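Local coordinates for succinoglycan biosynthesis protein (Bacillus cereus ATCC 14579, PDB 3B55), which binds a calcium ion and is an erythromycin esterase-like protein whose reaction is not established, at residues I339-K351 with P359-Y373. The protein carries 1 engineered substitution. Numbering follows the deposited sequence.
Sequences IGTSVYEGQYNVK and PYGTLKSDDPNSYNY
Leu363, Tyr344 and Tyr348 bury the largest areas in this contact. The Leu363 side chain reaches into the corner that 339-351 makes at Glu345: CD1 lies 3.6 Å from Val343 CG2, the two side chains crossing at about a right angle, while CD2 meets Tyr348 CE1. Its backbone is fixed as well, Leu363 N giving Gly346 O a nearly straight bond (178° at the hydrogen). The Tyr348 ring turns one face to Gly361, whose CA stands over its centre, 3.6 Å from the centroid and 14° off the ring normal, a CH-pi contact. A chi1 of 52°, with CG between the backbone N and carbonyl carbon, swings the ring there. Gly361 and Tyr348 form a hydrogen-bonded antiparallel pair, linked in both directions (Tyr348 N to Gly361 O and Gly361 N to Tyr348 O, each 3.0 Å). Tyr344 O is gripped by Ser365 OG at 2.7 Å, in the carbonyl plane on a lone pair, and by a water. Ser365 CB packs against the Tyr344 ring, 3.6 Å from CD1. The contact joins the two strands of a beta hairpin, 346-351 with 357-362, which follows strand 336-344 of the mixed sheet after a corner at Glu345. The Asn349 side chain lies about 7 Å from that of the calcium ligand His85; Phe405 of strand 402-405 packs on Leu363 and Val343 and meets Tyr348 edge-to-face, while strand 429-433 flanks Tyr344 through Gln432.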
ATOM      1  N   ILE A 339       0.603   0.603 -11.225  1.00  8.81           N
ATOM      2  CA  ILE A 339       1.977   0.353 -11.625  1.00 11.17           C
ATOM      3  C   ILE A 339       2.554  -0.750 -10.752  1.00 12.94           C
ATOM      4  O   ILE A 339       2.493  -0.673  -9.527  1.00 13.55           O
ATOM      5  CB  ILE A 339       2.849   1.607 -11.453  1.00 11.17           C
ATOM      6  CG1 ILE A 339       2.335   2.721 -12.364  1.00 11.10           C
ATOM      7  CG2 ILE A 339       4.300   1.277 -11.780  1.00 12.79           C
ATOM      8  CD1 ILE A 339       3.041   4.046 -12.184  1.00  8.27           C
ATOM      9  N   GLY A 340       3.105  -1.782 -11.380  1.00 12.16           N
ATOM     10  CA  GLY A 340       3.684  -2.867 -10.610  1.00 10.47           C
ATOM     11  C   GLY A 340       5.160  -3.010 -10.914  1.00  9.62           C
ATOM     12  O   GLY A 340       5.614  -2.589 -11.974  1.00  7.47           O
ATOM     13  N   THR A 341       5.914  -3.581  -9.978  1.00 11.09           N
ATOM     14  CA  THR A 341       7.348  -3.795 -10.179  1.00 12.74           C
ATOM     15  C   THR A 341       7.579  -5.284 -10.339  1.00 11.59           C
ATOM     16  O   THR A 341       6.792  -6.095  -9.844  1.00 12.22           O
ATOM     17  CB  THR A 341       8.197  -3.279  -8.987  1.00 13.11           C
ATOM     18  OG1 THR A 341       7.587  -3.657  -7.745  1.00 14.48           O
ATOM     19  CG2 THR A 341       8.337  -1.762  -9.057  1.00 15.09           C
ATOM     20  N   SER A 342       8.642  -5.648 -11.048  1.00 11.08           N
ATOM     21  CA  SER A 342       8.944  -7.051 -11.257  1.00 10.37           C
ATOM     22  C   SER A 342      10.448  -7.278 -11.189  1.00 10.10           C
ATOM     23  O   SER A 342      11.244  -6.387 -11.490  1.00  8.78           O
ATOM     24  CB  SER A 342       8.382  -7.514 -12.599  1.00 13.64           C
ATOM     25  OG  SER A 342       8.330  -8.930 -12.662  1.00 19.13           O
ATOM     26  N   VAL A 343      10.834  -8.483 -10.800  1.00 10.42           N
ATOM     27  CA  VAL A 343      12.239  -8.800 -10.650  1.00 11.16           C
ATOM     28  C   VAL A 343      12.678  -9.967 -11.519  1.00 12.45           C
ATOM     29  O   VAL A 343      11.886 -10.523 -12.279  1.00 14.77           O
ATOM     30  CB  VAL A 343      12.534  -9.123  -9.180  1.00 11.44           C
ATOM     31  CG1 VAL A 343      12.307  -7.882  -8.323  1.00  5.37           C
ATOM     32  CG2 VAL A 343      11.627 -10.254  -8.712  1.00  6.82           C
ATOM     33  N   TYR A 344      13.950 -10.335 -11.388  1.00 11.74           N
ATOM     34  CA  TYR A 344      14.522 -11.436 -12.148  1.00 10.44           C
ATOM     35  C   TYR A 344      15.571 -12.207 -11.339  1.00  9.99           C
ATOM     36  O   TYR A 344      15.351 -13.355 -10.960  1.00  9.39           O
ATOM     37  CB  TYR A 344      15.131 -10.901 -13.446  1.00 11.55           C
ATOM     38  CG  TYR A 344      15.756 -11.966 -14.314  1.00 12.01           C
ATOM     39  CD1 TYR A 344      15.061 -13.135 -14.625  1.00 10.90           C
ATOM     40  CD2 TYR A 344      17.047 -11.812 -14.819  1.00 11.08           C
ATOM     41  CE1 TYR A 344      15.636 -14.127 -15.411  1.00 12.55           C
ATOM     42  CE2 TYR A 344      17.633 -12.798 -15.611  1.00 10.01           C
ATOM     43  CZ  TYR A 344      16.922 -13.952 -15.903  1.00 17.21           C
ATOM     44  OH  TYR A 344      17.498 -14.926 -16.685  1.00 14.36           O
ATOM     45  N   GLU A 345      16.708 -11.576 -11.066  1.00 10.78           N
ATOM     46  CA  GLU A 345      17.757 -12.238 -10.299  1.00 12.00           C
ATOM     47  C   GLU A 345      18.144 -11.418  -9.074  1.00 12.45           C
ATOM     48  O   GLU A 345      17.889 -10.209  -9.014  1.00 11.33           O
ATOM     49  CB  GLU A 345      19.000 -12.470 -11.166  1.00 10.50           C
ATOM     50  CG  GLU A 345      18.773 -13.349 -12.393  1.00 12.33           C
ATOM     51  CD  GLU A 345      20.039 -13.546 -13.222  1.00 16.82           C
ATOM     52  OE1 GLU A 345      20.746 -12.547 -13.475  1.00 20.67           O
ATOM     53  OE2 GLU A 345      20.317 -14.696 -13.629  1.00 23.43           O
ATOM     54  N   GLY A 346      18.750 -12.082  -8.092  1.00 11.52           N
ATOM     55  CA  GLY A 346      19.165 -11.381  -6.890  1.00 11.87           C
ATOM     56  C   GLY A 346      18.692 -11.992  -5.585  1.00 13.59           C
ATOM     57  O   GLY A 346      18.139 -13.091  -5.560  1.00 11.72           O
ATOM     58  N   GLN A 347      18.914 -11.259  -4.496  1.00 13.32           N
ATOM     59  CA  GLN A 347      18.518 -11.699  -3.169  1.00 14.79           C
ATOM     60  C   GLN A 347      17.656 -10.645  -2.493  1.00 14.91           C
ATOM     61  O   GLN A 347      17.745  -9.459  -2.811  1.00 15.22           O
ATOM     62  CB  GLN A 347      19.754 -11.992  -2.321  1.00 17.93           C
ATOM     63  CG  GLN A 347      20.697 -12.986  -2.974  1.00 25.58           C
ATOM     64  CD  GLN A 347      21.895 -13.309  -2.113  1.00 35.11           C
ATOM     65  OE1 GLN A 347      21.798 -14.075  -1.152  1.00 37.92           O
ATOM     66  NE2 GLN A 347      23.035 -12.710  -2.443  1.00 30.36           N
ATOM     67  N   TYR A 348      16.829 -11.082  -1.553  1.00 14.50           N
ATOM     68  CA  TYR A 348      15.937 -10.177  -0.851  1.00 14.46           C
ATOM     69  C   TYR A 348      15.687 -10.661   0.566  1.00 14.46           C
ATOM     70  O   TYR A 348      15.966 -11.818   0.892  1.00 15.22           O
ATOM     71  CB  TYR A 348      14.601 -10.094  -1.588  1.00 10.98           C
ATOM     72  CG  TYR A 348      13.982 -11.449  -1.881  1.00 15.09           C
ATOM     73  CD1 TYR A 348      14.386 -12.200  -2.988  1.00 16.20           C
ATOM     74  CD2 TYR A 348      13.013 -11.997  -1.037  1.00 16.19           C
ATOM     75  CE1 TYR A 348      13.844 -13.460  -3.247  1.00  9.44           C
ATOM     76  CE2 TYR A 348      12.465 -13.254  -1.289  1.00 15.43           C
ATOM     77  CZ  TYR A 348      12.887 -13.977  -2.390  1.00 11.87           C
ATOM     78  OH  TYR A 348      12.378 -15.226  -2.627  1.00 13.56           O
ATOM     79  N   ASN A 349      15.168  -9.769   1.407  1.00 11.72           N
ATOM     80  CA  ASN A 349      14.855 -10.123   2.782  1.00 12.15           C
ATOM     81  C   ASN A 349      13.506 -10.830   2.815  1.00 13.86           C
ATOM     82  O   ASN A 349      12.563 -10.452   2.104  1.00 11.03           O
ATOM     83  CB  ASN A 349      14.773  -8.885   3.679  1.00 12.18           C
ATOM     84  CG  ASN A 349      16.134  -8.308   4.009  1.00 12.08           C
ATOM     85  OD1 ASN A 349      17.060  -9.034   4.366  1.00  9.83           O
ATOM     86  ND2 ASN A 349      16.258  -6.991   3.902  1.00 11.38           N
ATOM     87  N   VAL A 350      13.422 -11.863   3.643  1.00 14.96           N
ATOM     88  CA  VAL A 350      12.197 -12.627   3.802  1.00 15.98           C
ATOM     89  C   VAL A 350      12.321 -13.371   5.125  1.00 16.11           C
ATOM     90  O   VAL A 350      13.433 -13.583   5.607  1.00 17.02           O
ATOM     91  CB  VAL A 350      12.022 -13.647   2.655  1.00 15.48           C
ATOM     92  CG1 VAL A 350      13.137 -14.702   2.705  1.00 11.38           C
ATOM     93  CG2 VAL A 350      10.662 -14.306   2.752  1.00 16.04           C
ATOM     94  N   LYS A 351      11.194 -13.738   5.726  1.00 16.44           N
ATOM     95  CA  LYS A 351      11.228 -14.482   6.980  1.00 19.33           C
ATOM     96  C   LYS A 351      11.574 -15.940   6.670  1.00 20.42           C
ATOM     97  O   LYS A 351      10.961 -16.555   5.800  1.00 22.07           O
ATOM     98  CB  LYS A 351       9.878 -14.400   7.693  1.00 18.33           C
ATOM     99  CG  LYS A 351       9.607 -13.036   8.323  1.00 25.28           C
ATOM    100  CD  LYS A 351       8.309 -13.041   9.112  1.00 29.06           C
ATOM    101  CE  LYS A 351       8.085 -11.715   9.823  1.00 33.96           C
ATOM    102  NZ  LYS A 351       6.700 -11.596  10.372  1.00 33.17           N
ATOM    103  N   PRO A 359      18.160 -11.736   4.937  1.00 10.16           N
ATOM    104  CA  PRO A 359      18.519 -11.931   3.528  1.00  9.52           C
ATOM    105  C   PRO A 359      18.566 -13.403   3.128  1.00 14.98           C
ATOM    106  O   PRO A 359      19.590 -13.886   2.648  1.00 16.05           O
ATOM    107  CB  PRO A 359      19.887 -11.280   3.439  1.00 11.03           C
ATOM    108  CG  PRO A 359      20.483 -11.646   4.784  1.00 12.80           C
ATOM    109  CD  PRO A 359      19.342 -11.350   5.732  1.00  9.63           C
ATOM    110  N   TYR A 360      17.446 -14.102   3.299  1.00 12.77           N
ATOM    111  CA  TYR A 360      17.376 -15.524   2.980  1.00 12.50           C
ATOM    112  C   TYR A 360      16.659 -15.819   1.676  1.00 14.39           C
ATOM    113  O   TYR A 360      16.459 -16.974   1.317  1.00 13.00           O
ATOM    114  CB  TYR A 360      16.681 -16.269   4.124  1.00 14.70           C
ATOM    115  CG  TYR A 360      17.177 -15.841   5.487  1.00 10.19           C
ATOM    116  CD1 TYR A 360      16.320 -15.242   6.405  1.00  5.77           C
ATOM    117  CD2 TYR A 360      18.520 -15.985   5.834  1.00 10.89           C
ATOM    118  CE1 TYR A 360      16.792 -14.785   7.645  1.00  8.25           C
ATOM    119  CE2 TYR A 360      19.002 -15.543   7.063  1.00 11.09           C
ATOM    120  CZ  TYR A 360      18.136 -14.938   7.962  1.00 10.03           C
ATOM    121  OH  TYR A 360      18.625 -14.466   9.157  1.00 16.05           O
ATOM    122  N   GLY A 361      16.275 -14.770   0.963  1.00 15.55           N
ATOM    123  CA  GLY A 361      15.576 -14.973  -0.287  1.00 14.08           C
ATOM    124  C   GLY A 361      16.508 -14.919  -1.475  1.00 11.59           C
ATOM    125  O   GLY A 361      17.361 -14.038  -1.568  1.00 12.78           O
ATOM    126  N   THR A 362      16.359 -15.880  -2.381  1.00 13.53           N
ATOM    127  CA  THR A 362      17.174 -15.919  -3.587  1.00 13.25           C
ATOM    128  C   THR A 362      16.231 -16.134  -4.754  1.00 13.46           C
ATOM    129  O   THR A 362      15.436 -17.073  -4.755  1.00 16.39           O
ATOM    130  CB  THR A 362      18.183 -17.068  -3.559  1.00 14.78           C
ATOM    131  OG1 THR A 362      18.926 -17.020  -2.338  1.00 18.12           O
ATOM    132  CG2 THR A 362      19.148 -16.952  -4.735  1.00 20.60           C
ATOM    133  N   LEU A 363      16.305 -15.258  -5.744  1.00 15.66           N
ATOM    134  CA  LEU A 363      15.437 -15.382  -6.906  1.00 16.86           C
ATOM    135  C   LEU A 363      15.872 -16.526  -7.812  1.00 16.32           C
ATOM    136  O   LEU A 363      17.062 -16.686  -8.085  1.00 14.99           O
ATOM    137  CB  LEU A 363      15.425 -14.068  -7.693  1.00 14.14           C
ATOM    138  CG  LEU A 363      14.681 -12.917  -7.014  1.00 15.50           C
ATOM    139  CD1 LEU A 363      14.853 -11.631  -7.812  1.00 14.85           C
ATOM    140  CD2 LEU A 363      13.210 -13.287  -6.898  1.00 18.11           C
ATOM    141  N   LYS A 364      14.898 -17.326  -8.246  1.00 16.74           N
ATOM    142  CA  LYS A 364      15.139 -18.454  -9.148  1.00 22.93           C
ATOM    143  C   LYS A 364      14.143 -18.373 -10.301  1.00 22.69           C
ATOM    144  O   LYS A 364      13.116 -19.054 -10.293  1.00 21.75           O
ATOM    145  CB  LYS A 364      14.946 -19.801  -8.441  1.00 26.27           C
ATOM    146  CG  LYS A 364      15.797 -20.015  -7.209  1.00 36.12           C
ATOM    147  CD  LYS A 364      15.867 -21.494  -6.826  1.00 46.99           C
ATOM    148  CE  LYS A 364      16.653 -22.322  -7.847  1.00 47.30           C
ATOM    149  NZ  LYS A 364      15.891 -22.656  -9.083  1.00 43.72           N
ATOM    150  N   SER A 365      14.434 -17.525 -11.280  1.00 21.58           N
ATOM    151  CA  SER A 365      13.558 -17.375 -12.433  1.00 19.43           C
ATOM    152  C   SER A 365      14.040 -18.354 -13.493  1.00 19.48           C
ATOM    153  O   SER A 365      14.518 -17.965 -14.556  1.00 20.08           O
ATOM    154  CB  SER A 365      13.622 -15.948 -12.960  1.00 18.28           C
ATOM    155  OG  SER A 365      13.398 -15.027 -11.913  1.00 18.07           O
ATOM    156  N   ASP A 366      13.907 -19.633 -13.171  1.00 21.44           N
ATOM    157  CA  ASP A 366      14.313 -20.743 -14.027  1.00 25.38           C
ATOM    158  C   ASP A 366      13.294 -21.050 -15.127  1.00 23.51           C
ATOM    159  O   ASP A 366      13.660 -21.445 -16.232  1.00 24.06           O
ATOM    160  CB  ASP A 366      14.494 -21.992 -13.160  1.00 25.49           C
ATOM    161  CG  ASP A 366      13.210 -22.384 -12.423  1.00 37.76           C
ATOM    162  OD1 ASP A 366      12.608 -21.517 -11.750  1.00 44.38           O
ATOM    163  OD2 ASP A 366      12.799 -23.564 -12.506  1.00 45.72           O
ATOM    164  N   ASP A 367      12.015 -20.876 -14.811  1.00 21.11           N
ATOM    165  CA  ASP A 367      10.939 -21.157 -15.750  1.00 18.78           C
ATOM    166  C   ASP A 367      10.846 -20.171 -16.907  1.00 18.13           C
ATOM    167  O   ASP A 367      10.563 -18.992 -16.707  1.00 18.46           O
ATOM    168  CB  ASP A 367       9.607 -21.195 -15.005  1.00 18.56           C
ATOM    169  CG  ASP A 367       8.454 -21.613 -15.895  1.00 23.16           C
ATOM    170  OD1 ASP A 367       8.696 -21.901 -17.090  1.00 21.27           O
ATOM    171  OD2 ASP A 367       7.308 -21.660 -15.398  1.00 25.69           O
ATOM    172  N   PRO A 368      11.085 -20.650 -18.143  1.00 18.82           N
ATOM    173  CA  PRO A 368      11.018 -19.794 -19.331  1.00 17.24           C
ATOM    174  C   PRO A 368       9.614 -19.323 -19.722  1.00 17.78           C
ATOM    175  O   PRO A 368       9.460 -18.579 -20.690  1.00 17.99           O
ATOM    176  CB  PRO A 368      11.667 -20.658 -20.415  1.00 19.18           C
ATOM    177  CG  PRO A 368      11.406 -22.047 -19.950  1.00 22.80           C
ATOM    178  CD  PRO A 368      11.703 -21.943 -18.483  1.00 21.44           C
ATOM    179  N   ASN A 369       8.592 -19.756 -18.987  1.00 18.40           N
ATOM    180  CA  ASN A 369       7.223 -19.337 -19.285  1.00 19.62           C
ATOM    181  C   ASN A 369       6.758 -18.270 -18.309  1.00 16.32           C
ATOM    182  O   ASN A 369       5.660 -17.733 -18.446  1.00 16.38           O
ATOM    183  CB  ASN A 369       6.248 -20.508 -19.200  1.00 23.39           C
ATOM    184  CG  ASN A 369       6.583 -21.611 -20.161  1.00 30.48           C
ATOM    185  OD1 ASN A 369       6.774 -21.374 -21.354  1.00 35.71           O
ATOM    186  ND2 ASN A 369       6.650 -22.835 -19.651  1.00 35.31           N
ATOM    187  N   SER A 370       7.587 -17.967 -17.318  1.00 12.31           N
ATOM    188  CA  SER A 370       7.210 -16.963 -16.341  1.00  8.04           C
ATOM    189  C   SER A 370       7.534 -15.559 -16.836  1.00 10.03           C
ATOM    190  O   SER A 370       8.446 -15.364 -17.648  1.00 12.38           O
ATOM    191  CB  SER A 370       7.919 -17.224 -15.008  1.00  4.03           C
ATOM    192  OG  SER A 370       9.304 -16.936 -15.063  1.00  5.16           O
ATOM    193  N   TYR A 371       6.760 -14.590 -16.361  1.00  7.36           N
ATOM    194  CA  TYR A 371       6.960 -13.194 -16.709  1.00 11.25           C
ATOM    195  C   TYR A 371       8.346 -12.729 -16.279  1.00 10.83           C
ATOM    196  O   TYR A 371       8.956 -11.888 -16.942  1.00 16.97           O
ATOM    197  CB  TYR A 371       5.901 -12.336 -16.022  1.00  8.63           C
ATOM    198  CG  TYR A 371       4.513 -12.509 -16.594  1.00  9.07           C
ATOM    199  CD1 TYR A 371       4.201 -12.026 -17.863  1.00  7.12           C
ATOM    200  CD2 TYR A 371       3.500 -13.119 -15.853  1.00  4.51           C
ATOM    201  CE1 TYR A 371       2.918 -12.131 -18.374  1.00  4.49           C
ATOM    202  CE2 TYR A 371       2.220 -13.239 -16.358  1.00  5.39           C
ATOM    203  CZ  TYR A 371       1.930 -12.736 -17.616  1.00 12.38           C
ATOM    204  OH  TYR A 371       0.642 -12.801 -18.097  1.00 11.61           O
ATOM    205  N   ASN A 372       8.835 -13.276 -15.169  1.00 11.87           N
ATOM    206  CA  ASN A 372      10.153 -12.927 -14.631  1.00 10.18           C
ATOM    207  C   ASN A 372      11.270 -13.258 -15.623  1.00 11.15           C
ATOM    208  O   ASN A 372      12.101 -12.407 -15.958  1.00 13.30           O
ATOM    209  CB  ASN A 372      10.385 -13.685 -13.322  1.00  8.72           C
ATOM    210  CG  ASN A 372       9.423 -13.260 -12.230  1.00 12.06           C
ATOM    211  OD1 ASN A 372       9.664 -12.284 -11.523  1.00 16.26           O
ATOM    212  ND2 ASN A 372       8.314 -13.982 -12.101  1.00 14.51           N
ATOM    213  N   TYR A 373      11.283 -14.499 -16.090  1.00 10.61           N
ATOM    214  CA  TYR A 373      12.294 -14.943 -17.044  1.00  9.71           C
ATOM    215  C   TYR A 373      12.209 -14.125 -18.329  1.00 11.09           C
ATOM    216  O   TYR A 373      13.213 -13.612 -18.823  1.00  9.26           O
ATOM    217  CB  TYR A 373      12.076 -16.413 -17.400  1.00 12.53           C
ATOM    218  CG  TYR A 373      13.111 -16.960 -18.358  1.00 14.21           C
ATOM    219  CD1 TYR A 373      14.321 -17.465 -17.886  1.00 16.48           C
ATOM    220  CD2 TYR A 373      12.897 -16.941 -19.742  1.00 12.77           C
ATOM    221  CE1 TYR A 373      15.295 -17.933 -18.754  1.00 20.97           C
ATOM    222  CE2 TYR A 373      13.871 -17.413 -20.628  1.00 16.46           C
ATOM    223  CZ  TYR A 373      15.072 -17.906 -20.118  1.00 17.31           C
ATOM    224  OH  TYR A 373      16.060 -18.354 -20.961  1.00 19.58           O
TER
HETATM  225  O   HOH W   1      16.727 -15.994 -11.024  1.00 20.46           O
HETATM  226  O   HOH W   2      17.113 -17.263 -15.558  1.00 22.03           O
HETATM  227  O   HOH W   3      19.079 -14.893  -8.516  1.00 21.52           O
HETATM  228  O   HOH W   4      19.765 -14.866  -0.098  1.00 24.41           O